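Local atomic coordinates of dihydroxyacetone kinase (Citrobacter freundii, PDB entry 1UN8), a protein that catalyses the ATP-dependent phosphorylation of dihydroxyacetone and carries a tightly bound phospholipid in its C-terminal helical barrel. Residues A[53-58]-A[157-162]; A[162-167]-A[314-319]; A[452-457]-A[487-492]; A[470-475]-A[480-485]. All coordinates share one frame; numbering follows the deposited sequence.

Contact 1: A[53-58]-A[157-162]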
loop_
_atom_site.group_PDB
_atom_site.type_symbol
_atom_site.label_atom_id
_atom_site.label_comp_id
_atom_site.label_asym_id
_atom_site.label_seq_id
_atom_site.Cartn_x
_atom_site.Cartn_y
_atom_site.Cartn_z
ATOM N N VAL A 53 -6.962 -24.419 12.186
ATOM C CA VAL A 53 -6.756 -23.112 12.799
ATOM C C VAL A 53 -7.628 -22.109 12.035
ATOM O O VAL A 53 -7.258 -21.657 10.942
ATOM C CB VAL A 53 -5.278 -22.672 12.703
ATOM C CG1 VAL A 53 -5.071 -21.332 13.387
ATOM C CG2 VAL A 53 -4.372 -23.729 13.324
ATOM N N ILE A 54 -8.774 -21.747 12.596
ATOM C CA ILE A 54 -9.712 -20.823 11.943
ATOM C C ILE A 54 -9.589 -19.404 12.501
ATOM O O ILE A 54 -9.332 -19.218 13.703
ATOM C CB ILE A 54 -11.171 -21.281 12.121
ATOM C CG1 ILE A 54 -11.477 -22.458 11.192
ATOM C CG2 ILE A 54 -12.127 -20.126 11.863
ATOM C CD1 ILE A 54 -12.807 -23.124 11.469
ATOM N N SER A 55 -9.773 -18.417 11.633
ATOM C CA SER A 55 -9.737 -17.033 12.065
ATOM C C SER A 55 -10.756 -16.223 11.274
ATOM O O SER A 55 -11.647 -16.780 10.623
ATOM C CB SER A 55 -8.345 -16.438 11.877
ATOM O OG SER A 55 -8.219 -15.213 12.577
ATOM N N GLY A 56 -10.613 -14.902 11.324
ATOM C CA GLY A 56 -11.541 -14.050 10.608
ATOM C C GLY A 56 -11.943 -12.828 11.405
ATOM O O GLY A 56 -11.180 -12.337 12.249
ATOM N N GLY A 57 -13.143 -12.333 11.120
ATOM C CA GLY A 57 -13.643 -11.142 11.775
ATOM C C GLY A 57 -14.115 -10.187 10.692
ATOM O O GLY A 57 -14.227 -10.578 9.525
ATOM N N GLY A 58 -14.390 -8.941 11.064
ATOM C CA GLY A 58 -14.861 -7.974 10.087
ATOM C C GLY A 58 -13.838 -7.782 8.993
ATOM O O GLY A 58 -12.653 -7.983 9.229
ATOM N N LEU A 157 1.084 -12.909 13.807
ATOM C CA LEU A 157 2.269 -13.588 14.299
ATOM C C LEU A 157 1.773 -14.782 15.099
ATOM O O LEU A 157 2.457 -15.802 15.206
ATOM C CB LEU A 157 3.108 -12.673 15.182
ATOM C CG LEU A 157 3.734 -11.476 14.468
ATOM C CD1 LEU A 157 4.619 -10.735 15.464
ATOM C CD2 LEU A 157 4.532 -11.929 13.253
ATOM N N VAL A 158 0.567 -14.655 15.650
ATOM C CA VAL A 158 -0.022 -15.737 16.418
ATOM C C VAL A 158 -0.450 -16.832 15.442
ATOM O O VAL A 158 -0.283 -18.021 15.718
ATOM C CB VAL A 158 -1.232 -15.247 17.246
ATOM C CG1 VAL A 158 -1.922 -16.420 17.916
ATOM C CG2 VAL A 158 -0.759 -14.264 18.308
ATOM N N HIS A 159 -0.989 -16.436 14.292
ATOM C CA HIS A 159 -1.403 -17.419 13.293
ATOM C C HIS A 159 -0.180 -18.253 12.904
ATOM O O HIS A 159 -0.250 -19.469 12.798
ATOM C CB HIS A 159 -1.942 -16.742 12.021
ATOM C CG HIS A 159 -3.287 -16.103 12.179
ATOM N ND1 HIS A 159 -4.091 -16.316 13.279
ATOM C CD2 HIS A 159 -4.001 -15.318 11.337
ATOM C CE1 HIS A 159 -5.244 -15.691 13.106
ATOM N NE2 HIS A 159 -5.215 -15.081 11.935
ATOM N N LYS A 160 0.940 -17.570 12.703
ATOM C CA LYS A 160 2.186 -18.205 12.293
ATOM C C LYS A 160 2.620 -19.329 13.225
ATOM O O LYS A 160 2.962 -20.425 12.783
ATOM C CB LYS A 160 3.300 -17.156 12.215
ATOM C CG LYS A 160 4.515 -17.591 11.405
ATOM C CD LYS A 160 4.106 -17.975 9.981
ATOM C CE LYS A 160 5.314 -18.345 9.135
ATOM N NZ LYS A 160 6.028 -19.550 9.648
ATOM N N ILE A 161 2.626 -19.042 14.520
ATOM C CA ILE A 161 3.020 -20.028 15.514
ATOM C C ILE A 161 1.997 -21.159 15.600
ATOM O O ILE A 161 2.365 -22.339 15.614
ATOM C CB ILE A 161 3.202 -19.349 16.890
ATOM C CG1 ILE A 161 4.607 -18.745 16.966
ATOM C CG2 ILE A 161 2.925 -20.332 18.009
ATOM C CD1 ILE A 161 5.649 -19.717 17.478
ATOM N N ALA A 162 0.720 -20.805 15.656
ATOM C CA ALA A 162 -0.319 -21.811 15.722
ATOM C C ALA A 162 -0.208 -22.737 14.510
ATOM O O ALA A 162 -0.290 -23.962 14.632
ATOM C CB ALA A 162 -1.683 -21.143 15.745
#

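Contact 2: A[162-167]-A[314-319]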
loop_
_atom_site.group_PDB
_atom_site.type_symbol
_atom_site.label_atom_id
_atom_site.label_comp_id
_atom_site.label_asym_id
_atom_site.label_seq_id
_atom_site.Cartn_x
_atom_site.Cartn_y
_atom_site.Cartn_z
ATOM N N ALA A 162 0.720 -20.805 15.656
ATOM C CA ALA A 162 -0.319 -21.811 15.722
ATOM C C ALA A 162 -0.208 -22.737 14.510
ATOM O O ALA A 162 -0.290 -23.962 14.632
ATOM C CB ALA A 162 -1.683 -21.143 15.745
ATOM N N GLY A 163 -0.016 -22.136 13.339
ATOM C CA GLY A 163 0.085 -22.904 12.115
ATOM C C GLY A 163 1.237 -23.887 12.114
ATOM O O GLY A 163 1.099 -25.017 11.644
ATOM N N TYR A 164 2.377 -23.455 12.633
ATOM C CA TYR A 164 3.558 -24.300 12.692
ATOM C C TYR A 164 3.222 -25.637 13.347
ATOM O O TYR A 164 3.406 -26.696 12.749
ATOM C CB TYR A 164 4.655 -23.613 13.499
ATOM C CG TYR A 164 5.903 -24.446 13.645
ATOM C CD1 TYR A 164 6.870 -24.463 12.641
ATOM C CD2 TYR A 164 6.101 -25.252 14.768
ATOM C CE1 TYR A 164 8.009 -25.268 12.750
ATOM C CE2 TYR A 164 7.233 -26.063 14.887
ATOM C CZ TYR A 164 8.184 -26.067 13.875
ATOM O OH TYR A 164 9.301 -26.875 13.976
ATOM N N PHE A 165 2.721 -25.579 14.573
ATOM C CA PHE A 165 2.376 -26.778 15.314
ATOM C C PHE A 165 1.222 -27.574 14.715
ATOM O O PHE A 165 1.292 -28.797 14.643
ATOM C CB PHE A 165 2.087 -26.409 16.771
ATOM C CG PHE A 165 3.304 -25.924 17.516
ATOM C CD1 PHE A 165 4.270 -26.824 17.959
ATOM C CD2 PHE A 165 3.521 -24.564 17.716
ATOM C CE1 PHE A 165 5.441 -26.376 18.589
ATOM C CE2 PHE A 165 4.687 -24.103 18.343
ATOM C CZ PHE A 165 5.649 -25.014 18.779
ATOM N N ALA A 166 0.169 -26.895 14.273
ATOM C CA ALA A 166 -0.977 -27.588 13.692
ATOM C C ALA A 166 -0.609 -28.422 12.464
ATOM O O ALA A 166 -1.073 -29.556 12.327
ATOM C CB ALA A 166 -2.073 -26.592 13.335
ATOM N N GLU A 167 0.213 -27.864 11.575
ATOM C CA GLU A 167 0.621 -28.578 10.364
ATOM C C GLU A 167 1.440 -29.813 10.684
ATOM O O GLU A 167 1.364 -30.817 9.981
ATOM C CB GLU A 167 1.438 -27.664 9.439
ATOM C CG GLU A 167 0.589 -26.706 8.622
ATOM C CD GLU A 167 -0.120 -27.385 7.463
ATOM O OE1 GLU A 167 -1.123 -26.823 6.960
ATOM O OE2 GLU A 167 0.339 -28.474 7.047
ATOM N N ILE A 314 9.253 -19.925 19.416
ATOM C CA ILE A 314 8.796 -18.785 18.630
ATOM C C ILE A 314 9.606 -18.571 17.350
ATOM O O ILE A 314 9.066 -18.665 16.250
ATOM C CB ILE A 314 8.804 -17.459 19.474
ATOM C CG1 ILE A 314 7.710 -17.505 20.546
ATOM C CG2 ILE A 314 8.583 -16.252 18.571
ATOM C CD1 ILE A 314 6.314 -17.609 19.993
ATOM N N GLU A 315 10.899 -18.292 17.495
ATOM C CA GLU A 315 11.745 -18.030 16.333
ATOM C C GLU A 315 11.737 -19.144 15.292
ATOM O O GLU A 315 11.684 -18.879 14.094
ATOM C CB GLU A 315 13.180 -17.753 16.777
ATOM C CG GLU A 315 14.048 -17.219 15.659
ATOM C CD GLU A 315 15.490 -17.049 16.074
ATOM O OE1 GLU A 315 16.251 -16.353 15.368
ATOM O OE2 GLU A 315 15.866 -17.625 17.108
ATOM N N LYS A 316 11.801 -20.386 15.751
ATOM C CA LYS A 316 11.792 -21.531 14.848
ATOM C C LYS A 316 10.530 -21.476 14.001
ATOM O O LYS A 316 10.581 -21.611 12.781
ATOM C CB LYS A 316 11.824 -22.836 15.654
ATOM C CG LYS A 316 11.781 -24.105 14.814
ATOM C CD LYS A 316 11.586 -25.349 15.685
ATOM C CE LYS A 316 12.741 -25.546 16.668
ATOM N NZ LYS A 316 12.646 -26.817 17.452
ATOM N N ALA A 317 9.400 -21.254 14.665
ATOM C CA ALA A 317 8.103 -21.188 14.004
ATOM C C ALA A 317 7.921 -19.988 13.067
ATOM O O ALA A 317 7.226 -20.083 12.053
ATOM C CB ALA A 317 6.997 -21.205 15.050
ATOM N N LEU A 318 8.527 -18.857 13.406
ATOM C CA LEU A 318 8.405 -17.685 12.561
ATOM C C LEU A 318 9.108 -17.893 11.232
ATOM O O LEU A 318 8.570 -17.571 10.177
ATOM C CB LEU A 318 9.009 -16.457 13.237
ATOM C CG LEU A 318 8.222 -15.748 14.336
ATOM C CD1 LEU A 318 8.951 -14.454 14.703
ATOM C CD2 LEU A 318 6.808 -15.445 13.854
ATOM N N LEU A 319 10.307 -18.452 11.294
ATOM C CA LEU A 319 11.121 -18.666 10.109
ATOM C C LEU A 319 10.744 -19.800 9.171
ATOM O O LEU A 319 11.329 -19.929 8.106
ATOM C CB LEU A 319 12.568 -18.824 10.539
ATOM C CG LEU A 319 13.046 -17.644 11.391
ATOM C CD1 LEU A 319 14.369 -17.989 12.013
ATOM C CD2 LEU A 319 13.162 -16.384 10.542
#

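Contact 3: A[452-457]-A[487-492]. With MYY ((2R)-3-(phosphonooxy)-2-(tetradecanoyloxy)propyl palmitate), chain C.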
loop_
_atom_site.group_PDB
_atom_site.type_symbol
_atom_site.label_atom_id
_atom_site.label_comp_id
_atom_site.label_asym_id
_atom_site.label_seq_id
_atom_site.Cartn_x
_atom_site.Cartn_y
_atom_site.Cartn_z
ATOM N N ASN A 452 33.702 17.451 -40.458
ATOM C CA ASN A 452 33.852 18.880 -40.673
ATOM C C ASN A 452 32.872 19.571 -39.734
ATOM O O ASN A 452 31.946 18.940 -39.229
ATOM C CB ASN A 452 33.560 19.249 -42.130
ATOM C CG ASN A 452 32.093 19.168 -42.468
ATOM O OD1 ASN A 452 31.294 20.014 -42.055
ATOM N ND2 ASN A 452 31.723 18.144 -43.219
ATOM N N VAL A 453 33.079 20.863 -39.507
ATOM C CA VAL A 453 32.244 21.641 -38.603
ATOM C C VAL A 453 30.745 21.523 -38.825
ATOM O O VAL A 453 30.001 21.270 -37.884
ATOM C CB VAL A 453 32.637 23.122 -38.643
ATOM C CG1 VAL A 453 31.969 23.867 -37.504
ATOM C CG2 VAL A 453 34.140 23.247 -38.535
ATOM N N VAL A 454 30.296 21.703 -40.057
ATOM C CA VAL A 454 28.874 21.608 -40.342
ATOM C C VAL A 454 28.301 20.237 -39.994
ATOM O O VAL A 454 27.173 20.127 -39.524
ATOM C CB VAL A 454 28.588 21.933 -41.829
ATOM C CG1 VAL A 454 27.129 21.657 -42.175
ATOM C CG2 VAL A 454 28.909 23.393 -42.087
ATOM N N GLU A 455 29.073 19.187 -40.226
ATOM C CA GLU A 455 28.605 17.846 -39.906
ATOM C C GLU A 455 28.441 17.702 -38.403
ATOM O O GLU A 455 27.436 17.168 -37.926
ATOM C CB GLU A 455 29.596 16.801 -40.418
ATOM C CG GLU A 455 29.048 15.950 -41.541
ATOM C CD GLU A 455 30.140 15.380 -42.426
ATOM O OE1 GLU A 455 30.982 14.600 -41.914
ATOM O OE2 GLU A 455 30.144 15.717 -43.637
ATOM N N ALA A 456 29.436 18.189 -37.665
ATOM C CA ALA A 456 29.421 18.110 -36.211
ATOM C C ALA A 456 28.255 18.919 -35.641
ATOM O O ALA A 456 27.558 18.460 -34.730
ATOM C CB ALA A 456 30.756 18.614 -35.648
ATOM N N LEU A 457 28.043 20.115 -36.187
ATOM C CA LEU A 457 26.963 20.981 -35.733
ATOM C C LEU A 457 25.614 20.321 -35.947
ATOM O O LEU A 457 24.708 20.481 -35.136
ATOM C CB LEU A 457 27.004 22.325 -36.460
ATOM C CG LEU A 457 28.150 23.259 -36.050
ATOM C CD1 LEU A 457 28.125 24.530 -36.891
ATOM C CD2 LEU A 457 28.025 23.594 -34.568
ATOM N N SER A 487 21.118 24.450 -44.870
ATOM C CA SER A 487 21.600 25.347 -45.910
ATOM C C SER A 487 23.115 25.189 -46.070
ATOM O O SER A 487 23.619 25.022 -47.184
ATOM C CB SER A 487 21.269 26.794 -45.557
ATOM O OG SER A 487 21.728 27.680 -46.559
ATOM N N LEU A 488 23.828 25.225 -44.949
ATOM C CA LEU A 488 25.277 25.099 -44.947
ATOM C C LEU A 488 25.763 23.741 -45.441
ATOM O O LEU A 488 26.842 23.636 -46.012
ATOM C CB LEU A 488 25.816 25.365 -43.541
ATOM C CG LEU A 488 25.677 26.813 -43.066
ATOM C CD1 LEU A 488 26.015 26.928 -41.592
ATOM C CD2 LEU A 488 26.592 27.696 -43.890
ATOM N N LEU A 489 24.966 22.705 -45.225
ATOM C CA LEU A 489 25.342 21.362 -45.647
ATOM C C LEU A 489 25.405 21.268 -47.169
ATOM O O LEU A 489 26.106 20.419 -47.722
ATOM C CB LEU A 489 24.336 20.349 -45.102
ATOM C CG LEU A 489 24.849 18.926 -44.857
ATOM C CD1 LEU A 489 26.083 18.970 -43.965
ATOM C CD2 LEU A 489 23.746 18.090 -44.215
ATOM N N ALA A 490 24.666 22.143 -47.844
ATOM C CA ALA A 490 24.651 22.171 -49.301
ATOM C C ALA A 490 25.615 23.245 -49.807
ATOM O O ALA A 490 26.292 23.063 -50.817
ATOM C CB ALA A 490 23.246 22.449 -49.803
ATOM N N GLN A 491 25.667 24.366 -49.094
ATOM C CA GLN A 491 26.552 25.466 -49.444
ATOM C C GLN A 491 27.379 25.846 -48.224
ATOM O O GLN A 491 27.146 26.877 -47.591
ATOM C CB GLN A 491 25.733 26.653 -49.936
ATOM C CG GLN A 491 25.196 26.449 -51.337
ATOM C CD GLN A 491 24.385 27.628 -51.832
ATOM O OE1 GLN A 491 24.873 28.449 -52.608
ATOM N NE2 GLN A 491 23.132 27.711 -51.394
ATOM N N PRO A 492 28.375 25.007 -47.895
ATOM C CA PRO A 492 29.333 25.080 -46.786
ATOM C C PRO A 492 29.922 26.447 -46.486
ATOM O O PRO A 492 30.319 26.729 -45.353
ATOM C CB PRO A 492 30.415 24.092 -47.206
ATOM C CG PRO A 492 29.650 23.066 -47.948
ATOM C CD PRO A 492 28.738 23.906 -48.806
HETATM C C38 MYY C . 24.180 30.135 -25.633
HETATM C C37 MYY C . 25.627 30.630 -25.698
HETATM C C36 MYY C . 26.427 29.866 -26.755
HETATM C C35 MYY C . 27.866 30.380 -26.851
HETATM C C34 MYY C . 28.621 29.704 -28.002
HETATM C C33 MYY C . 30.063 30.195 -28.146
HETATM C C32 MYY C . 30.792 29.468 -29.283
HETATM C C31 MYY C . 30.233 29.842 -30.658
HETATM C C30 MYY C . 30.618 28.863 -31.774
HETATM C C29 MYY C . 32.065 28.956 -32.270
HETATM C C28 MYY C . 32.199 28.229 -33.612
HETATM C C27 MYY C . 33.602 28.301 -34.222
HETATM C C26 MYY C . 33.617 27.870 -35.693
HETATM C C25 MYY C . 35.035 27.934 -36.277
HETATM C C24 MYY C . 35.075 28.358 -37.745
HETATM C C23 MYY C . 35.168 27.218 -38.771
HETATM O O10 MYY C . 34.751 26.090 -38.507
HETATM O O8 MYY C . 35.740 27.482 -39.976
HETATM C C6 MYY C . 35.693 26.360 -40.878
HETATM C C5 MYY C . 34.479 26.473 -41.793
HETATM C C4 MYY C . 34.902 26.515 -43.271
HETATM O O6 MYY C . 35.998 27.407 -43.533
HETATM P P MYY C . 35.840 29.013 -43.634
HETATM O O4 MYY C . 35.047 29.492 -42.312
HETATM O O3 MYY C . 37.346 29.576 -43.492
HETATM O O5 MYY C . 35.204 29.483 -44.888
HETATM O O7 MYY C . 33.646 27.572 -41.374
HETATM C C7 MYY C . 32.353 27.416 -41.773
HETATM O O9 MYY C . 32.006 26.451 -42.452
HETATM C C8 MYY C . 31.340 28.499 -41.383
HETATM C C9 MYY C . 30.217 27.906 -40.531
HETATM C C10 MYY C . 30.054 28.656 -39.206
HETATM C C11 MYY C . 28.921 28.081 -38.352
HETATM C C12 MYY C . 28.838 28.802 -37.005
HETATM C C13 MYY C . 27.770 28.196 -36.093
HETATM C C14 MYY C . 27.961 28.754 -34.681
HETATM C C15 MYY C . 27.057 28.088 -33.644
HETATM C C16 MYY C . 25.670 28.729 -33.576
HETATM C C17 MYY C . 25.004 28.359 -32.249
HETATM C C18 MYY C . 23.877 29.337 -31.910
HETATM C C19 MYY C . 23.402 29.160 -30.466
HETATM C C20 MYY C . 22.413 30.260 -30.071
#

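Contact 4: A[470-475]-A[480-485]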
loop_
_atom_site.group_PDB
_atom_site.type_symbol
_atom_site.label_atom_id
_atom_site.label_comp_id
_atom_site.label_asym_id
_atom_site.label_seq_id
_atom_site.Cartn_x
_atom_site.Cartn_y
_atom_site.Cartn_z
ATOM N N ALA A 470 11.921 18.175 -29.218
ATOM C CA ALA A 470 11.336 19.158 -30.130
ATOM C C ALA A 470 11.597 18.851 -31.596
ATOM O O ALA A 470 12.573 18.186 -31.948
ATOM C CB ALA A 470 11.849 20.548 -29.796
ATOM N N ASP A 471 10.699 19.340 -32.444
ATOM C CA ASP A 471 10.791 19.163 -33.891
ATOM C C ASP A 471 10.612 20.499 -34.576
ATOM O O ASP A 471 10.230 21.491 -33.945
ATOM C CB ASP A 471 9.708 18.209 -34.398
ATOM C CG ASP A 471 10.246 16.831 -34.699
ATOM O OD1 ASP A 471 11.194 16.744 -35.521
ATOM O OD2 ASP A 471 9.723 15.844 -34.121
ATOM N N GLU A 472 10.891 20.532 -35.872
ATOM C CA GLU A 472 10.724 21.771 -36.607
ATOM C C GLU A 472 9.239 22.102 -36.578
ATOM O O GLU A 472 8.399 21.277 -36.947
ATOM C CB GLU A 472 11.221 21.623 -38.043
ATOM C CG GLU A 472 12.304 22.629 -38.375
ATOM C CD GLU A 472 12.854 22.485 -39.775
ATOM O OE1 GLU A 472 13.220 21.350 -40.156
ATOM O OE2 GLU A 472 12.933 23.513 -40.485
ATOM N N GLY A 473 8.925 23.302 -36.109
ATOM C CA GLY A 473 7.544 23.715 -36.018
ATOM C C GLY A 473 7.067 23.826 -34.583
ATOM O O GLY A 473 5.979 24.350 -34.346
ATOM N N ASP A 474 7.860 23.348 -33.623
ATOM C CA ASP A 474 7.446 23.415 -32.220
ATOM C C ASP A 474 7.802 24.748 -31.561
ATOM O O ASP A 474 7.616 24.942 -30.364
ATOM C CB ASP A 474 8.037 22.246 -31.410
ATOM C CG ASP A 474 7.468 20.884 -31.828
ATOM O OD1 ASP A 474 6.309 20.834 -32.285
ATOM O OD2 ASP A 474 8.173 19.857 -31.688
ATOM N N ARG A 475 8.338 25.665 -32.349
ATOM C CA ARG A 475 8.664 26.995 -31.853
ATOM C C ARG A 475 9.865 27.139 -30.921
ATOM O O ARG A 475 9.800 27.850 -29.914
ATOM C CB ARG A 475 7.426 27.625 -31.193
ATOM C CG ARG A 475 6.186 27.612 -32.090
ATOM C CD ARG A 475 5.085 28.548 -31.583
ATOM N NE ARG A 475 5.524 29.942 -31.553
ATOM C CZ ARG A 475 6.019 30.555 -30.482
ATOM N NH1 ARG A 475 6.132 29.901 -29.338
ATOM N NH2 ARG A 475 6.430 31.818 -30.557
ATOM N N ALA A 480 15.038 27.617 -36.511
ATOM C CA ALA A 480 15.936 28.470 -37.265
ATOM C C ALA A 480 17.268 27.745 -37.478
ATOM O O ALA A 480 17.898 27.884 -38.527
ATOM C CB ALA A 480 16.161 29.797 -36.511
ATOM N N LEU A 481 17.679 26.956 -36.488
ATOM C CA LEU A 481 18.949 26.236 -36.552
ATOM C C LEU A 481 19.004 25.193 -37.659
ATOM O O LEU A 481 19.924 25.190 -38.470
ATOM C CB LEU A 481 19.246 25.551 -35.216
ATOM C CG LEU A 481 20.677 25.590 -34.663
ATOM C CD1 LEU A 481 20.949 24.278 -33.963
ATOM C CD2 LEU A 481 21.695 25.821 -35.752
ATOM N N GLN A 482 18.023 24.303 -37.683
ATOM C CA GLN A 482 17.991 23.250 -38.690
ATOM C C GLN A 482 18.075 23.797 -40.110
ATOM O O GLN A 482 18.915 23.367 -40.894
ATOM C CB GLN A 482 16.727 22.407 -38.538
ATOM C CG GLN A 482 16.714 21.204 -39.438
ATOM C CD GLN A 482 16.192 19.972 -38.734
ATOM O OE1 GLN A 482 15.022 19.908 -38.339
ATOM N NE2 GLN A 482 17.065 18.984 -38.563
ATOM N N PRO A 483 17.198 24.755 -40.457
ATOM C CA PRO A 483 17.224 25.329 -41.803
ATOM C C PRO A 483 18.627 25.803 -42.143
ATOM O O PRO A 483 19.141 25.517 -43.226
ATOM C CB PRO A 483 16.234 26.489 -41.697
ATOM C CG PRO A 483 15.250 25.997 -40.703
ATOM C CD PRO A 483 16.129 25.377 -39.649
ATOM N N ALA A 484 19.239 26.511 -41.194
ATOM C CA ALA A 484 20.583 27.045 -41.363
ATOM C C ALA A 484 21.615 25.945 -41.542
ATOM O O ALA A 484 22.459 26.025 -42.437
ATOM C CB ALA A 484 20.953 27.918 -40.166
ATOM N N LEU A 485 21.555 24.919 -40.699
ATOM C CA LEU A 485 22.521 23.833 -40.796
ATOM C C LEU A 485 22.325 23.038 -42.073
ATOM O O LEU A 485 23.277 22.472 -42.621
ATOM C CB LEU A 485 22.441 22.916 -39.572
ATOM C CG LEU A 485 22.913 23.595 -38.279
ATOM C CD1 LEU A 485 22.979 22.582 -37.161
ATOM C CD2 LEU A 485 24.281 24.229 -38.495
#

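Contact 1: A[53-58]-A[157-162]
Ser55 and His159 make the polar half of this contact. Ser55 OG lies at the edge of the imidazole, near the ring plane. It stands 3.1 Å from His159 CE1. Ser55 CB lies 3.4 Å from His159 CE1. The hydroxyl is carried there because OG points opposite the backbone N (chi1 -166°), out from the strand. Both groups have polar partners beyond the two segments. Ser55 OG is hydrogen-bonded to the carbonyl O of Ile107, and His159 NE2 to His65 ND1. These bonds hold the serine and the imidazole in place inside a buried contact.

The apolar half is a single touch. Val53 CG1 meets Ala162 CB at 4.1 Å, an ordinary van der Waals contact. Val53 and Ala162 both direct their CB toward the opposite segment. They are also the closest backbone pair, with 7.2 Å between Val53 CA and Ala162 CA. Ala162 offers one methyl to the strand. Farther along, the longer His159 side chain extends to Ser55.

The contact joins the parallel strand 52-59 to helix 155-167, which covers one face of its sheet. Strand 104-109 lies beside 52-59, and its Ile107 touches Val53, Val158 and His159. Ile54 faces away, toward helix 88-98. The strand runs on to Gly58, which begins the substrate-binding run Gly58 to His61.

Contact 2: A[162-167]-A[314-319]
The Tyr164 ring meets Ala317 and Lys316 obliquely, neither squarely over a face nor at an edge. Ala317 CA sits 4.2 Å from the ring centroid and 30° off the ring normal, an off-centre CH-pi contact. Ala317 CB comes closest at the root of the ring, 3.7 Å from Tyr164 CG. At the far end, Lys316 CD lies 3.2 Å from Tyr164 OH. The neighbouring Phe165 belongs to the same helix. Tyr164 CD2 stands 3.8 Å above the Phe165 ring, over its centre, while Phe165 CG lies in plane at the edge of the tyrosine ring.

With CG anti to the backbone N (chi1 178°), the ring is directed at helix 314-319, its root at Ala317 and its hydroxyl end at Lys316. The CG and CD methylenes of Lys316 do the touching, and the chain bends beyond them. Small Ala317 allows a close approach, with 5.7 Å between Tyr164 CA and Ala317 CA. Helices 155-167 and 314-319 are joined here within the DhaK part of the protein, away from the annotated sites. Ile161, three residues before Tyr164, also packs on Ile314 and Ala317.

Apart from the tyrosine OH, which meets a lysine methylene, the contact is between carbons, with no salt bridge between the segments. Its grip therefore comes from shape and dispersion. The exposed lysine contributes its aliphatic chain, and the alanine fills the buried side.

Contact 3: A[452-457]-A[487-492]
Val454 reaches from helix 453-468 toward helix 478-490 and touches both Leu488 and Leu489. Its CB points at the other helix and splits into two branches. CG1, anti to the backbone N (chi1 173°), meets Leu489 CD1 at 3.4 Å. The same methyl lies 3.9 Å from Leu489 N, so it also rests on the helix backbone. CG2 packs on Leu488, 3.9 Å from Leu488 CB. The valine thus sits between two consecutive leucines: Leu488 is buried, and Leu489 is exposed.

These are two of the helices of the eight-helix alpha barrel whose pocket holds the phospholipid. Val453 and Leu457 of the first helix and Pro492 after the second belong to that pocket. Leu457 CD1 lies 3.8 Å from lipid C13, on an acyl chain. Pro492 O comes within 3.4 Å of lipid O9, an ester carbonyl oxygen.

Asn452 is the N-cap of helix 453-468. Glu455 N donates to Asn452 OD1 at 3.0 Å, with an N-H...O angle of 154° and the donor above the carbonyl plane. At the other helix's end, Ser487 O accepts from both Ala490 N and Gln491 N.

Contact 4: A[470-475]-A[480-485]
Glu472 reaches from the loop to Gln482 and Pro483 on helix 478-490. The closer-packed part is at the carboxylate. Glu472 OE2 lies 3.4 Å from Pro483 CG, and the two side chains approach from opposite directions. Glu472 OE1 rests beside the aliphatic part of the glutamine, 3.6 Å from Gln482 CG. The glutamate chain is extended beyond CG (chi2 178°), which carries the carboxylate across to the helix. Carboxylate and amide planes are 51° apart.

The remainder of the loop is looser. Asp471, Gly473 and Asp474 do not touch residues 480-485, and Glu472 and Gly473 are exposed. Bonds within the loop help to fix its shape. A type II beta turn runs from Asp471 to Asp474, with Asp474 N bonded to Asp471 O at 3.0 Å. Asp471 N in turn donates to Asp474 OD2 at 2.7 Å. Gly473, at the third position, has the positive phi (111°) of a type II turn, and its N is hydrogen-bonded to Asp479 OD1. Lys147 of the second subunit forms salt bridges with Asp471 and Asp474.

The loop links helix 453-468 to helix 478-490 and leads to Thr476 and Met477, which bind ATP. Pro483 stands at a kink, where its N makes no bond to the preceding turn. Its ring also touches helix 495-511. Leu481 packs on helices 453-468 and 534-547, and Gln482 on Leu461 of the former.

Overall arrangement
Contacts 1 and 2 share helix 155-167 in the DhaK part. Ala162 belongs to both, and Lys160 and Ile161 reach contact 2. Contacts 3 and 4 share helix 478-490 in the DhaL part. There Leu485 touches Leu457, and Val454 comes near the Leu485 carbonyl. Centres of contacts 1 and 3 lie about 75 Å apart, on opposite sides of the chain's centre. Contacts 1 and 3 are buried, contact 2 is partly buried and contact 4 lies at the surface. Contact 1 mixes a serine-histidine edge with apolar packing, contact 2 is aromatic and aliphatic, and contact 3 aliphatic beside lipid. Contact 4 sets a carboxylate against a proline ring and a glutamine chain, with its loop salt-bridged to the second subunit.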